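Local coordinates for ABC-type branched-chain amino acid transport systems periplasmic component-like protein (Thermomonospora curvata, PDB 4N03), which probably binds fatty acids as the substrate-binding component of an ABC transporter, with palmitic acid bound in this structure, at residues T146-D151 and G178-S183; A184-K189 and K396-P401; T133-L136 and Y140-V143; G155-M160 and S392-N397; T355-T360 and K364-K369. All coordinates share one frame; numbering follows the deposited sequence. Where two conformers were deposited one is given.

Contacts 3 and 5 lie in connections between the two lobes of this periplasmic binding protein; contacts 1, 2 and 4 are built on helices 148-161 and 179-195 of one lobe. Contact 3 closes first, in the connection from strand 126-129 to helix 148-161. That helix then serves contacts 1 and 4, while helix 179-195 serves contacts 1 and 2, whose centres are about 8 Å apart. Contacts 2 and 4 share Lys-396 and Asn-397, and contact 5, in the connection entering strand 370-375, is nested within the loops they close. Contacts 3 and 4 lie farthest apart, their centres about 22 Å distant. Together the five link the palmitic acid site, interlobe connections and C-terminal tail.

Contact 1: residues T146-D151 and G178-S183; sequences TTYDVD and GDYGGS. With PLM (palmitic acid), chain B.
Asp-149 and Ser-183, near the starts of helices 148-161 and 179-195, bring the two backbones together, with their CA atoms 5.3 Å apart. Beside them the side chains of Tyr-148 and Tyr-180 cross at about a right angle. Their ring planes are inclined at 37°, and the rim of Tyr-180 lies over one face of Tyr-148, with Tyr-180 CD1 3.3 Å from Tyr-148 CE2. With CG anti to its carbonyl carbon (chi1 -72°), Tyr-148 extends toward the palmitic acid head, where OH donates to PLM O1 at 2.5 Å, the acceptor lying in the plane of the ring. Tyr-84 and Ser-109 also bond to the ligand; a site enclosed in this way is consistent with the interlobe cleft of the leucine-binding protein family. Tyr-180 lays one ring face against the start of the acyl chain, CD2 being 3.6 Å from PLM C2, and its hydroxyl is held by Ala-230 O. On the other side of the contact, Asp-149 CB packs 3.2 Å from Ser-183 O. Asp-149 OD1 accepts from both Thr-147 OG1 and Val-150 N, which steadies the carboxylate, while a water joins Ser-183 OG to Asp-149 OD2, weakly at the latter.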
# COMPACT_ATOMS: atom_id res chain seq x y z
N THR A 146 -0.16 -3.68 7.44
CA THR A 146 -1.00 -3.02 8.42
C THR A 146 -2.10 -2.24 7.73
O THR A 146 -2.03 -1.95 6.51
CB THR A 146 -0.14 -2.01 9.20
OG1 THR A 146 0.47 -1.19 8.20
CG2 THR A 146 0.91 -2.65 10.06
N THR A 147 -3.11 -1.85 8.49
CA THR A 147 -4.05 -0.84 8.06
C THR A 147 -3.60 0.55 8.48
O THR A 147 -2.76 0.71 9.36
CB THR A 147 -5.45 -1.17 8.58
OG1 THR A 147 -5.42 -1.46 9.98
CG2 THR A 147 -6.00 -2.34 7.83
N TYR A 148 -4.18 1.56 7.85
CA TYR A 148 -3.70 2.92 8.02
C TYR A 148 -3.75 3.44 9.43
O TYR A 148 -2.94 4.21 9.89
CB TYR A 148 -4.48 3.87 7.14
CG TYR A 148 -4.20 3.77 5.68
CD1 TYR A 148 -2.89 3.81 5.15
CD2 TYR A 148 -5.22 3.60 4.78
CE1 TYR A 148 -2.65 3.73 3.79
CE2 TYR A 148 -4.97 3.54 3.42
CZ TYR A 148 -3.68 3.61 2.92
OH TYR A 148 -3.37 3.54 1.57
N ASP A 149 -4.84 3.08 10.14
CA ASP A 149 -5.04 3.44 11.54
C ASP A 149 -3.93 2.90 12.42
O ASP A 149 -3.35 3.63 13.20
CB ASP A 149 -6.42 3.08 12.05
CG ASP A 149 -6.91 1.68 11.78
OD1 ASP A 149 -6.18 0.86 11.18
OD2 ASP A 149 -8.09 1.43 12.15
N VAL A 150 -3.63 1.61 12.28
CA VAL A 150 -2.55 1.01 13.02
C VAL A 150 -1.22 1.68 12.72
O VAL A 150 -0.45 1.93 13.65
CB VAL A 150 -2.47 -0.50 12.68
CG1 VAL A 150 -1.15 -1.16 13.11
CG2 VAL A 150 -3.68 -1.21 13.29
N ASP A 151 -0.94 2.06 11.47
CA ASP A 151 0.29 2.79 11.18
C ASP A 151 0.35 4.13 11.92
O ASP A 151 1.40 4.48 12.43
CB ASP A 151 0.47 3.06 9.69
CG ASP A 151 0.92 1.85 8.91
OD1 ASP A 151 1.47 0.90 9.47
OD2 ASP A 151 0.74 1.94 7.66
N GLY A 178 -12.32 10.44 3.16
CA GLY A 178 -12.80 9.12 2.87
C GLY A 178 -11.87 8.00 3.38
O GLY A 178 -11.15 8.18 4.34
N ASP A 179 -11.94 6.86 2.72
CA ASP A 179 -11.38 5.61 3.21
C ASP A 179 -9.94 5.63 3.62
O ASP A 179 -9.53 4.94 4.55
CB ASP A 179 -11.40 4.53 2.05
CG ASP A 179 -12.69 3.82 1.93
OD1 ASP A 179 -13.67 4.14 2.66
OD2 ASP A 179 -12.80 2.95 1.09
N TYR A 180 -9.10 6.32 2.84
CA TYR A 180 -7.65 6.33 3.12
C TYR A 180 -7.38 7.32 4.26
O TYR A 180 -7.00 6.90 5.36
CB TYR A 180 -6.86 6.67 1.83
CG TYR A 180 -5.45 7.17 2.01
CD1 TYR A 180 -4.63 6.81 3.06
CD2 TYR A 180 -4.89 7.98 1.04
CE1 TYR A 180 -3.33 7.28 3.17
CE2 TYR A 180 -3.58 8.41 1.10
CZ TYR A 180 -2.81 8.07 2.16
OH TYR A 180 -1.49 8.50 2.26
N GLY A 181 -7.55 8.61 4.03
CA GLY A 181 -7.20 9.57 5.05
C GLY A 181 -8.01 9.41 6.31
O GLY A 181 -7.51 9.63 7.39
N GLY A 182 -9.29 9.04 6.14
CA GLY A 182 -10.17 8.86 7.29
C GLY A 182 -9.76 7.69 8.14
O GLY A 182 -9.91 7.73 9.36
N SER A 183 -9.25 6.62 7.54
CA SER A 183 -8.75 5.49 8.32
C SER A 183 -7.50 5.89 9.08
O SER A 183 -7.34 5.59 10.26
CB SER A 183 -8.53 4.29 7.42
OG SER A 183 -7.96 3.20 8.08
C1 PLM B . -5.19 4.87 -0.87
O1 PLM B . -5.28 3.96 -0.01
O2 PLM B . -6.14 5.27 -1.58
C2 PLM B . -3.81 5.40 -1.20
C3 PLM B . -3.14 4.37 -2.21
C4 PLM B . -1.68 4.65 -2.46
C5 PLM B . -1.07 3.72 -3.46
C6 PLM B . 0.44 3.83 -3.73
C7 PLM B . 1.22 2.89 -2.82
C8 PLM B . 2.71 3.03 -2.85
C9 PLM B . 3.49 1.90 -2.19
CA PLM B . 3.79 2.10 -0.69
CB PLM B . 4.31 0.73 -0.10
CC PLM B . 3.50 0.31 1.16
CD PLM B . 3.55 -1.18 1.46
CE PLM B . 2.74 -1.66 2.66
CF PLM B . 2.35 -3.13 2.50
CG PLM B . 3.41 -4.13 2.95
O HOH W 1 -9.67 2.76 10.22

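Contact 2: residues A184-K189 and K396-P401; sequences ALRGTK and KNYQVP
Arg-186 reaches from helix 179-195 to Tyr-398 and Pro-401, and its guanidinium is covered on one face by the proline. Pro-401 CG sits 3.5 Å above the guanidinium plane, over its centre, and this is the tight part of the contact. CG of Arg-186 is anti to the backbone N (chi1 -176°) and the chain stays extended to NE, which brings the head group onto the proline ring. Tyr-398 OH comes in at the guanidinium edge, 3.2 Å from Arg-186 NE, in a weak hydrogen bond bent to 125°; the stronger partner of the tyrosine hydroxyl is Asp-149 OD2. The tyrosine ring also meets Tyr-190 and touches Ile-153, so the C-terminal tail beyond helix 393-397 is laid across helices 148-161 and 179-195 of the second lobe. Arg-186 NH1 binds Phe-405 O, of the C-terminal residue. The other side is looser and mediated by water: a single molecule accepts from Arg-186 NH2 at 2.8 Å and donates to Gln-399 O at 2.7 Å. Replacing Arg-186 with an alanine would probably uncover the Pro-401 ring and leave Phe-405 O and this water without their guanidinium donor. Gln-399 uses its amide within its own segment, NE2 donating to Asn-397 O at 3.1 Å, rather than meeting helix 179-195.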
# COMPACT_ATOMS: atom_id res chain seq x y z
N ALA A 184 -6.56 6.57 8.41
CA ALA A 184 -5.40 7.06 9.10
C ALA A 184 -5.81 7.92 10.30
O ALA A 184 -5.26 7.81 11.38
CB ALA A 184 -4.51 7.80 8.12
N LEU A 185 -6.69 8.87 10.01
CA LEU A 185 -7.18 9.80 11.03
C LEU A 185 -7.81 9.11 12.26
O LEU A 185 -7.59 9.53 13.38
CB LEU A 185 -8.19 10.75 10.40
CG LEU A 185 -8.78 11.82 11.31
CD1 LEU A 185 -7.75 12.81 11.78
CD2 LEU A 185 -9.90 12.53 10.59
N ARG A 186 -8.50 8.03 11.99
CA ARG A 186 -9.05 7.24 13.09
C ARG A 186 -7.96 6.80 14.03
O ARG A 186 -8.09 6.82 15.26
CB ARG A 186 -9.86 6.06 12.55
CG ARG A 186 -10.54 5.26 13.64
CD ARG A 186 -11.19 4.04 13.08
NE ARG A 186 -11.85 3.27 14.12
CZ ARG A 186 -13.13 3.05 14.20
NH1 ARG A 186 -13.98 3.48 13.30
NH2 ARG A 186 -13.53 2.28 15.16
N GLY A 187 -6.85 6.33 13.48
CA GLY A 187 -5.69 5.94 14.29
C GLY A 187 -5.08 7.10 15.05
O GLY A 187 -4.81 7.01 16.25
N THR A 188 -4.89 8.23 14.37
CA THR A 188 -4.41 9.43 15.04
C THR A 188 -5.27 9.76 16.27
O THR A 188 -4.72 10.06 17.34
CB THR A 188 -4.42 10.60 14.07
OG1 THR A 188 -3.61 10.28 12.95
CG2 THR A 188 -3.90 11.85 14.70
N LYS A 189 -6.58 9.76 16.08
CA LYS A 189 -7.49 10.16 17.15
C LYS A 189 -7.50 9.17 18.27
O LYS A 189 -7.62 9.57 19.45
CB LYS A 189 -8.85 10.40 16.57
CG LYS A 189 -8.85 11.62 15.66
CD LYS A 189 -10.11 11.73 14.86
CE LYS A 189 -11.24 12.10 15.77
NZ LYS A 189 -12.33 12.48 14.88
N LYS A 396 -1.44 -2.86 19.51
CA LYS A 396 -1.80 -4.24 19.75
C LYS A 396 -3.20 -4.34 20.38
O LYS A 396 -3.92 -5.25 20.06
CB LYS A 396 -0.83 -4.85 20.74
CG LYS A 396 -1.01 -6.34 21.02
CD LYS A 396 0.20 -6.79 21.88
CE LYS A 396 0.31 -8.25 22.14
NZ LYS A 396 1.38 -8.45 23.15
N ASN A 397 -3.57 -3.41 21.26
CA ASN A 397 -4.81 -3.48 22.00
C ASN A 397 -5.95 -2.75 21.32
O ASN A 397 -7.09 -2.88 21.73
CB ASN A 397 -4.62 -3.01 23.45
CG ASN A 397 -3.62 -3.87 24.21
OD1 ASN A 397 -3.41 -5.03 23.90
ND2 ASN A 397 -3.02 -3.30 25.19
N TYR A 398 -5.64 -1.95 20.31
CA TYR A 398 -6.61 -1.19 19.55
C TYR A 398 -7.55 -2.13 18.84
O TYR A 398 -7.18 -3.17 18.33
CB TYR A 398 -5.83 -0.39 18.49
CG TYR A 398 -6.69 0.32 17.46
CD1 TYR A 398 -7.55 1.38 17.76
CD2 TYR A 398 -6.63 -0.06 16.13
CE1 TYR A 398 -8.27 2.01 16.81
CE2 TYR A 398 -7.33 0.58 15.17
CZ TYR A 398 -8.16 1.63 15.48
OH TYR A 398 -8.89 2.28 14.55
N GLN A 399 -8.84 -1.72 18.83
CA GLN A 399 -9.90 -2.42 18.12
C GLN A 399 -10.02 -1.95 16.71
O GLN A 399 -10.37 -0.81 16.45
CB GLN A 399 -11.24 -2.21 18.84
CG GLN A 399 -11.25 -2.60 20.27
CD GLN A 399 -10.90 -4.04 20.44
OE1 GLN A 399 -11.77 -4.90 20.17
NE2 GLN A 399 -9.69 -4.35 20.88
N VAL A 400 -9.67 -2.82 15.75
CA VAL A 400 -9.61 -2.42 14.37
C VAL A 400 -11.01 -2.63 13.78
O VAL A 400 -11.54 -3.74 13.84
CB VAL A 400 -8.55 -3.24 13.59
CG1 VAL A 400 -8.52 -2.79 12.16
CG2 VAL A 400 -7.18 -3.07 14.24
N PRO A 401 -11.60 -1.60 13.17
CA PRO A 401 -12.92 -1.80 12.57
C PRO A 401 -12.85 -2.68 11.34
O PRO A 401 -11.79 -2.73 10.64
CB PRO A 401 -13.37 -0.38 12.21
CG PRO A 401 -12.09 0.35 12.02
CD PRO A 401 -11.15 -0.22 13.04
O HOH W 2 -11.60 1.51 17.11

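Contact 3: residues T133-L136 and Y140-V143; sequences TALL and YIQV
Leu-135 and Leu-136 pack against Ile-141 and Val-143 within the connection that leaves strand 126-129 of the parallel sheet of the first lobe and enters helix 148-161 of the other lobe. This is one of the interlobe crossings expected of a type I periplasmic binding protein.

The apolar contacts centre on one methyl group. Val-143 CG2 is anti to its own carbonyl carbon, beside the backbone N, and this branch turns to both leucines, 3.7 Å from Leu-135 CB and 4.0 Å from Leu-136 CD2. Leu-136 and Val-143 meet at about a right angle, a delta methyl of the leucine coming across the valine branch. Ile-141 approaches less closely, its CG2 4.3 Å from Leu-135 CB. Outside the pair of segments, Leu-135 also lies on Val-112 and Pro-128, while Ile-141 touches Ile-119 and Pro-128, so helix 109-122 and strand 126-129 continue the same hydrophobic layer.

The polar link between the segments is indirect. A water lies 2.8 Å from Leu-135 O and 2.9 Å from Ile-141 O and bridges these two buried carbonyls, probably sharing its protons with other acceptors nearby.

Local hydrogen bonds shape each segment. Leu-136 N bonds to Thr-133 O, closing the 3-10 turn that presents Leu-135. In the second segment the Gln-142 amide curls over to the following residue; OE1 accepts from His-343 NE2, and NE2 donates to Val-143 O at 2.9 Å, from well above the carbonyl plane.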
# COMPACT_ATOMS: atom_id res chain seq x y z
N THR A 133 -9.20 0.10 6.60
CA THR A 133 -9.98 -0.91 7.29
C THR A 133 -11.30 -1.17 6.58
O THR A 133 -11.90 -2.22 6.80
CB THR A 133 -10.25 -0.47 8.73
OG1 THR A 133 -10.84 0.83 8.73
CG2 THR A 133 -8.97 -0.42 9.51
N ALA A 134 -11.71 -0.27 5.68
CA ALA A 134 -12.92 -0.50 4.94
C ALA A 134 -12.84 -1.71 4.03
O ALA A 134 -13.84 -2.16 3.53
CB ALA A 134 -13.33 0.75 4.20
N LEU A 135 -11.62 -2.22 3.77
CA LEU A 135 -11.40 -3.40 2.94
C LEU A 135 -11.19 -4.68 3.72
O LEU A 135 -11.09 -5.73 3.10
CB LEU A 135 -10.27 -3.15 1.94
CG LEU A 135 -10.54 -1.99 0.98
CD1 LEU A 135 -9.34 -1.70 0.13
CD2 LEU A 135 -11.80 -2.21 0.11
N LEU A 136 -11.13 -4.60 5.06
CA LEU A 136 -11.18 -5.79 5.88
C LEU A 136 -12.57 -6.38 5.85
O LEU A 136 -13.55 -5.71 5.47
CB LEU A 136 -10.77 -5.48 7.32
CG LEU A 136 -9.31 -5.06 7.52
CD1 LEU A 136 -9.12 -4.76 9.00
CD2 LEU A 136 -8.33 -6.15 7.07
N TYR A 140 -12.43 -12.38 0.01
CA TYR A 140 -11.80 -12.27 -1.30
C TYR A 140 -10.81 -11.15 -1.42
O TYR A 140 -10.07 -11.10 -2.43
CB TYR A 140 -12.88 -12.17 -2.37
CG TYR A 140 -13.72 -13.38 -2.38
CD1 TYR A 140 -13.25 -14.54 -2.92
CD2 TYR A 140 -14.96 -13.41 -1.74
CE1 TYR A 140 -13.98 -15.70 -2.91
CE2 TYR A 140 -15.68 -14.63 -1.70
CZ TYR A 140 -15.14 -15.76 -2.28
OH TYR A 140 -15.80 -16.97 -2.31
N ILE A 141 -10.72 -10.26 -0.44
CA ILE A 141 -9.79 -9.13 -0.49
C ILE A 141 -8.71 -9.33 0.51
O ILE A 141 -9.00 -9.50 1.70
CB ILE A 141 -10.50 -7.79 -0.27
CG1 ILE A 141 -11.61 -7.60 -1.30
CG2 ILE A 141 -9.47 -6.68 -0.31
CD1 ILE A 141 -12.47 -6.36 -1.06
N GLN A 142 -7.45 -9.41 0.08
CA GLN A 142 -6.34 -9.44 1.02
C GLN A 142 -5.76 -8.08 1.22
O GLN A 142 -5.04 -7.58 0.34
CB GLN A 142 -5.24 -10.37 0.53
CG GLN A 142 -4.04 -10.41 1.48
CD GLN A 142 -4.49 -10.99 2.83
OE1 GLN A 142 -4.97 -12.12 2.88
NE2 GLN A 142 -4.32 -10.24 3.89
N VAL A 143 -6.01 -7.49 2.38
CA VAL A 143 -5.33 -6.26 2.75
C VAL A 143 -3.99 -6.67 3.29
O VAL A 143 -3.87 -7.43 4.22
CB VAL A 143 -6.12 -5.48 3.81
CG1 VAL A 143 -5.35 -4.20 4.13
CG2 VAL A 143 -7.54 -5.15 3.31
O HOH W 3 -10.60 -8.38 3.84

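Contact 4: residues G155-M160 and S392-N397; sequences GVQWLM and SELAKN
Gln-157 holds CG anti to its backbone N (chi1 -178°) and then bends at chi2 (68°), which lays its aliphatic part against Ser-392 and brings its amide oxygen to Leu-394. Leu-394 likewise has CG anti to the backbone N, and points one delta methyl back at the glutamine. The contact is modest in area. Gln-157 CG lies 4.0 Å from Ser-392 CB, and Gln-157 OE1 lies 3.7 Å from Leu-394 CD2, a polar oxygen resting on a methyl group. A bridging water provides the polar connection: it donates to Gln-157 OE1 at 2.8 Å and accepts from Leu-394 N at 3.0 Å, thereby engaging a backbone N-H of the first helical turn. The glutamine NE2 has a weak bond to Asp-161 OD1, one turn further along its own helix, so both ends of the amide are engaged. Around the apolar side, Leu-394 also rests on Ile-153 and Gln-194, between helices 148-161 and 179-195. Ser-392 turns its hydroxyl toward its own helix, where OG accepts from Ala-395 N at 3.0 Å and 158°; the same hydroxyl is hydrogen-bonded to Asn-154 OD1. The serine thus serves as the N-cap of the short helix 393-397, which follows strand 383-390 and is seated by its capped end on helix 148-161 of the second lobe.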
# COMPACT_ATOMS: atom_id res chain seq x y z
N GLY A 155 2.92 5.17 14.72
CA GLY A 155 3.69 6.36 14.44
C GLY A 155 3.60 7.44 15.49
O GLY A 155 4.57 8.08 15.85
N VAL A 156 2.38 7.68 16.04
CA VAL A 156 2.22 8.64 17.13
C VAL A 156 2.91 8.15 18.38
O VAL A 156 3.54 8.94 19.09
CB VAL A 156 0.74 8.98 17.34
CG1 VAL A 156 0.56 9.83 18.58
CG2 VAL A 156 0.20 9.69 16.08
N GLN A 157 2.79 6.87 18.68
CA GLN A 157 3.51 6.34 19.83
C GLN A 157 5.01 6.57 19.67
O GLN A 157 5.72 6.91 20.59
CB GLN A 157 3.22 4.88 20.03
CG GLN A 157 3.92 4.29 21.26
CD GLN A 157 3.38 4.83 22.56
OE1 GLN A 157 2.32 4.40 23.04
NE2 GLN A 157 4.06 5.78 23.14
N TRP A 158 5.52 6.38 18.44
CA TRP A 158 6.92 6.65 18.14
C TRP A 158 7.28 8.10 18.32
O TRP A 158 8.30 8.41 18.94
CB TRP A 158 7.24 6.19 16.72
CG TRP A 158 8.64 6.44 16.25
CD1 TRP A 158 9.74 5.71 16.52
CD2 TRP A 158 9.05 7.52 15.42
NE1 TRP A 158 10.83 6.25 15.89
CE2 TRP A 158 10.45 7.38 15.24
CE3 TRP A 158 8.39 8.59 14.84
CZ2 TRP A 158 11.19 8.27 14.46
CZ3 TRP A 158 9.15 9.48 14.04
CH2 TRP A 158 10.52 9.30 13.88
N LEU A 159 6.44 9.01 17.84
CA LEU A 159 6.71 10.44 18.08
C LEU A 159 6.87 10.75 19.56
O LEU A 159 7.72 11.53 19.98
CB LEU A 159 5.61 11.31 17.50
CG LEU A 159 5.47 11.39 15.98
CD1 LEU A 159 4.24 12.16 15.59
CD2 LEU A 159 6.70 11.99 15.33
N MSE A 160 6.00 10.15 20.41
CA MSE A 160 6.06 10.35 21.86
C MSE A 160 7.31 9.72 22.46
O MSE A 160 7.99 10.31 23.30
CB MSE A 160 4.90 9.65 22.53
CG MSE A 160 3.58 10.31 22.25
SE MSE A 160 3.25 11.72 23.56
CE MSE A 160 3.09 10.35 24.93
N SER A 392 3.53 -1.36 18.66
CA SER A 392 3.27 -0.81 19.99
C SER A 392 2.18 -1.54 20.72
O SER A 392 1.30 -2.10 20.12
CB SER A 392 2.93 0.67 19.90
OG SER A 392 1.71 0.93 19.25
N GLU A 393 2.26 -1.54 22.04
CA GLU A 393 1.14 -2.03 22.87
C GLU A 393 -0.15 -1.31 22.55
O GLU A 393 -1.22 -1.91 22.50
CB GLU A 393 1.46 -1.94 24.35
CG GLU A 393 2.54 -2.91 24.79
CD GLU A 393 2.23 -4.37 24.51
OE1 GLU A 393 1.18 -4.89 24.96
OE2 GLU A 393 3.06 -5.03 23.83
N LEU A 394 -0.03 -0.03 22.29
CA LEU A 394 -1.13 0.78 21.94
C LEU A 394 -1.84 0.23 20.71
O LEU A 394 -3.07 0.11 20.66
CB LEU A 394 -0.58 2.19 21.73
CG LEU A 394 -1.59 3.29 21.55
CD1 LEU A 394 -2.48 3.48 22.74
CD2 LEU A 394 -0.88 4.62 21.24
N ALA A 395 -1.06 -0.09 19.66
CA ALA A 395 -1.63 -0.67 18.47
C ALA A 395 -2.13 -2.11 18.66
O ALA A 395 -3.09 -2.52 18.05
CB ALA A 395 -0.65 -0.65 17.32
N LYS A 396 -1.44 -2.86 19.51
CA LYS A 396 -1.80 -4.24 19.75
C LYS A 396 -3.20 -4.34 20.38
O LYS A 396 -3.92 -5.25 20.06
CB LYS A 396 -0.83 -4.85 20.74
CG LYS A 396 -1.01 -6.34 21.02
CD LYS A 396 0.20 -6.79 21.88
CE LYS A 396 0.31 -8.25 22.14
NZ LYS A 396 1.38 -8.45 23.15
N ASN A 397 -3.57 -3.41 21.26
CA ASN A 397 -4.81 -3.48 22.00
C ASN A 397 -5.95 -2.75 21.32
O ASN A 397 -7.09 -2.88 21.73
CB ASN A 397 -4.62 -3.01 23.45
CG ASN A 397 -3.62 -3.87 24.21
OD1 ASN A 397 -3.41 -5.03 23.90
ND2 ASN A 397 -3.02 -3.30 25.19
O HOH W 4 2.25 1.59 23.40

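Contact 5: residues T355-T360 and K364-K369; sequences TPMNFT and KPATRK
Thr-355 and Thr-367 approach at about a right angle and meet through their methyl groups, CG2 to CG2 at 4.1 Å, at one end of two irregular segments that run antiparallel. Thr-367 has OG1 anti to the backbone N (chi1 178°), which places CG2 in the crowded position between N and the carbonyl carbon and directs it at Thr-355. The threonine hydroxyls lead elsewhere: Thr-355 OG1 bonds to Ala-280 O, whereas Thr-367 OG1 shares a water with Pro-356 O, 2.7 Å from each oxygen. Thr-367 OG1 also accepts from Lys-369 N at 3.2 Å, forming an ST turn. A valine in place of Thr-367 would probably break the water link to Pro-356 O and leave Lys-369 N without the acceptor that closes the turn.

Next along the pair, selenomethionine Met-357 sets its CG 4.0 Å from Ala-366 CB. Here the backbones are closest and share a direct bond, Asn-358 N donating to Ala-366 O at 3.3 Å with a nearly straight angle of 165°. The Asn-358 side chain turns from this junction to serve its own segment. Its OD1 accepts from Thr-360 N, in the carbonyl plane, which makes an Asx turn, and also takes a bond from Thr-360 OG1. Thr-355 also touches the palmitic acid, so this loop borders the ligand cleft as the chain returns into strand 370-375, consistent with an interlobe crossing of a type I periplasmic binding protein.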
# COMPACT_ATOMS: atom_id res chain seq x y z
N THR A 355 7.93 -8.05 5.34
CA THR A 355 6.59 -7.93 5.93
C THR A 355 5.93 -9.31 6.04
O THR A 355 5.07 -9.66 5.26
CB THR A 355 5.72 -7.01 5.07
OG1 THR A 355 6.40 -5.78 4.74
CG2 THR A 355 4.43 -6.64 5.79
N PRO A 356 6.33 -10.08 7.04
CA PRO A 356 5.64 -11.34 7.29
C PRO A 356 4.14 -11.08 7.59
O PRO A 356 3.80 -10.04 8.18
CB PRO A 356 6.34 -11.90 8.54
CG PRO A 356 7.68 -11.28 8.55
CD PRO A 356 7.48 -9.90 7.93
N MSE A 357 3.29 -11.99 7.19
CA MSE A 357 1.84 -11.81 7.32
C MSE A 357 1.15 -13.12 7.53
O MSE A 357 1.65 -14.19 7.21
CB MSE A 357 1.28 -11.26 5.96
CG MSE A 357 1.71 -9.85 5.77
SE MSE A 357 1.06 -9.29 4.00
CE MSE A 357 2.57 -9.64 3.02
N ASN A 358 -0.05 -13.07 8.07
CA ASN A 358 -0.94 -14.22 8.16
C ASN A 358 -2.16 -13.96 7.27
O ASN A 358 -2.80 -12.93 7.44
CB ASN A 358 -1.35 -14.39 9.63
CG ASN A 358 -2.18 -15.65 9.92
OD1 ASN A 358 -2.96 -16.17 9.08
ND2 ASN A 358 -2.15 -16.08 11.17
N PHE A 359 -2.47 -14.87 6.35
CA PHE A 359 -3.55 -14.77 5.41
C PHE A 359 -4.84 -15.53 5.80
O PHE A 359 -5.77 -15.59 5.03
CB PHE A 359 -3.08 -15.23 4.03
CG PHE A 359 -1.95 -14.39 3.44
CD1 PHE A 359 -1.92 -13.01 3.66
CD2 PHE A 359 -0.99 -14.95 2.65
CE1 PHE A 359 -0.98 -12.22 3.09
CE2 PHE A 359 0.03 -14.13 2.07
CZ PHE A 359 0.01 -12.79 2.36
N THR A 360 -4.80 -16.27 6.90
CA THR A 360 -5.99 -17.11 7.22
C THR A 360 -7.23 -16.32 7.72
O THR A 360 -8.32 -16.85 7.75
CB THR A 360 -5.70 -18.20 8.21
OG1 THR A 360 -5.28 -17.58 9.41
CG2 THR A 360 -4.62 -19.09 7.75
N LYS A 364 -9.07 -8.59 10.84
CA LYS A 364 -8.05 -7.81 11.55
C LYS A 364 -6.86 -7.70 10.59
O LYS A 364 -6.82 -8.45 9.62
CB LYS A 364 -7.66 -8.51 12.86
CG LYS A 364 -7.17 -9.93 12.68
CD LYS A 364 -7.25 -10.79 13.96
CE LYS A 364 -7.56 -12.26 13.60
NZ LYS A 364 -7.68 -13.41 14.56
N PRO A 365 -5.93 -6.82 10.89
CA PRO A 365 -4.82 -6.66 9.93
C PRO A 365 -3.93 -7.89 9.89
O PRO A 365 -3.74 -8.59 10.87
CB PRO A 365 -4.07 -5.46 10.50
CG PRO A 365 -5.13 -4.70 11.27
CD PRO A 365 -5.92 -5.77 11.91
N ALA A 366 -3.32 -8.11 8.72
CA ALA A 366 -2.41 -9.21 8.47
C ALA A 366 -1.12 -9.14 9.30
O ALA A 366 -0.51 -10.17 9.51
CB ALA A 366 -2.07 -9.24 7.01
N THR A 367 -0.76 -7.96 9.74
CA THR A 367 0.27 -7.69 10.71
C THR A 367 -0.03 -6.33 11.37
O THR A 367 -0.78 -5.55 10.79
CB THR A 367 1.68 -7.72 10.10
OG1 THR A 367 2.62 -7.40 11.09
CG2 THR A 367 1.83 -6.73 8.94
N ARG A 368 0.57 -6.07 12.50
CA ARG A 368 0.49 -4.76 13.17
C ARG A 368 1.84 -4.11 13.36
O ARG A 368 1.98 -3.19 14.15
CB ARG A 368 -0.31 -4.80 14.48
CG ARG A 368 -1.71 -5.27 14.27
CD ARG A 368 -2.56 -5.06 15.51
NE ARG A 368 -3.82 -5.74 15.35
CZ ARG A 368 -4.92 -5.46 16.10
NH1 ARG A 368 -4.92 -4.42 16.92
NH2 ARG A 368 -5.97 -6.17 15.89
N LYS A 369 2.86 -4.56 12.57
CA LYS A 369 4.19 -4.02 12.68
C LYS A 369 4.43 -2.93 11.60
O LYS A 369 4.18 -3.15 10.42
CB LYS A 369 5.20 -5.14 12.51
CG LYS A 369 5.09 -6.17 13.59
CD LYS A 369 6.20 -7.16 13.67
CE LYS A 369 5.89 -8.22 14.72
NZ LYS A 369 4.75 -9.12 14.32
O HOH W 5 4.92 -8.44 10.04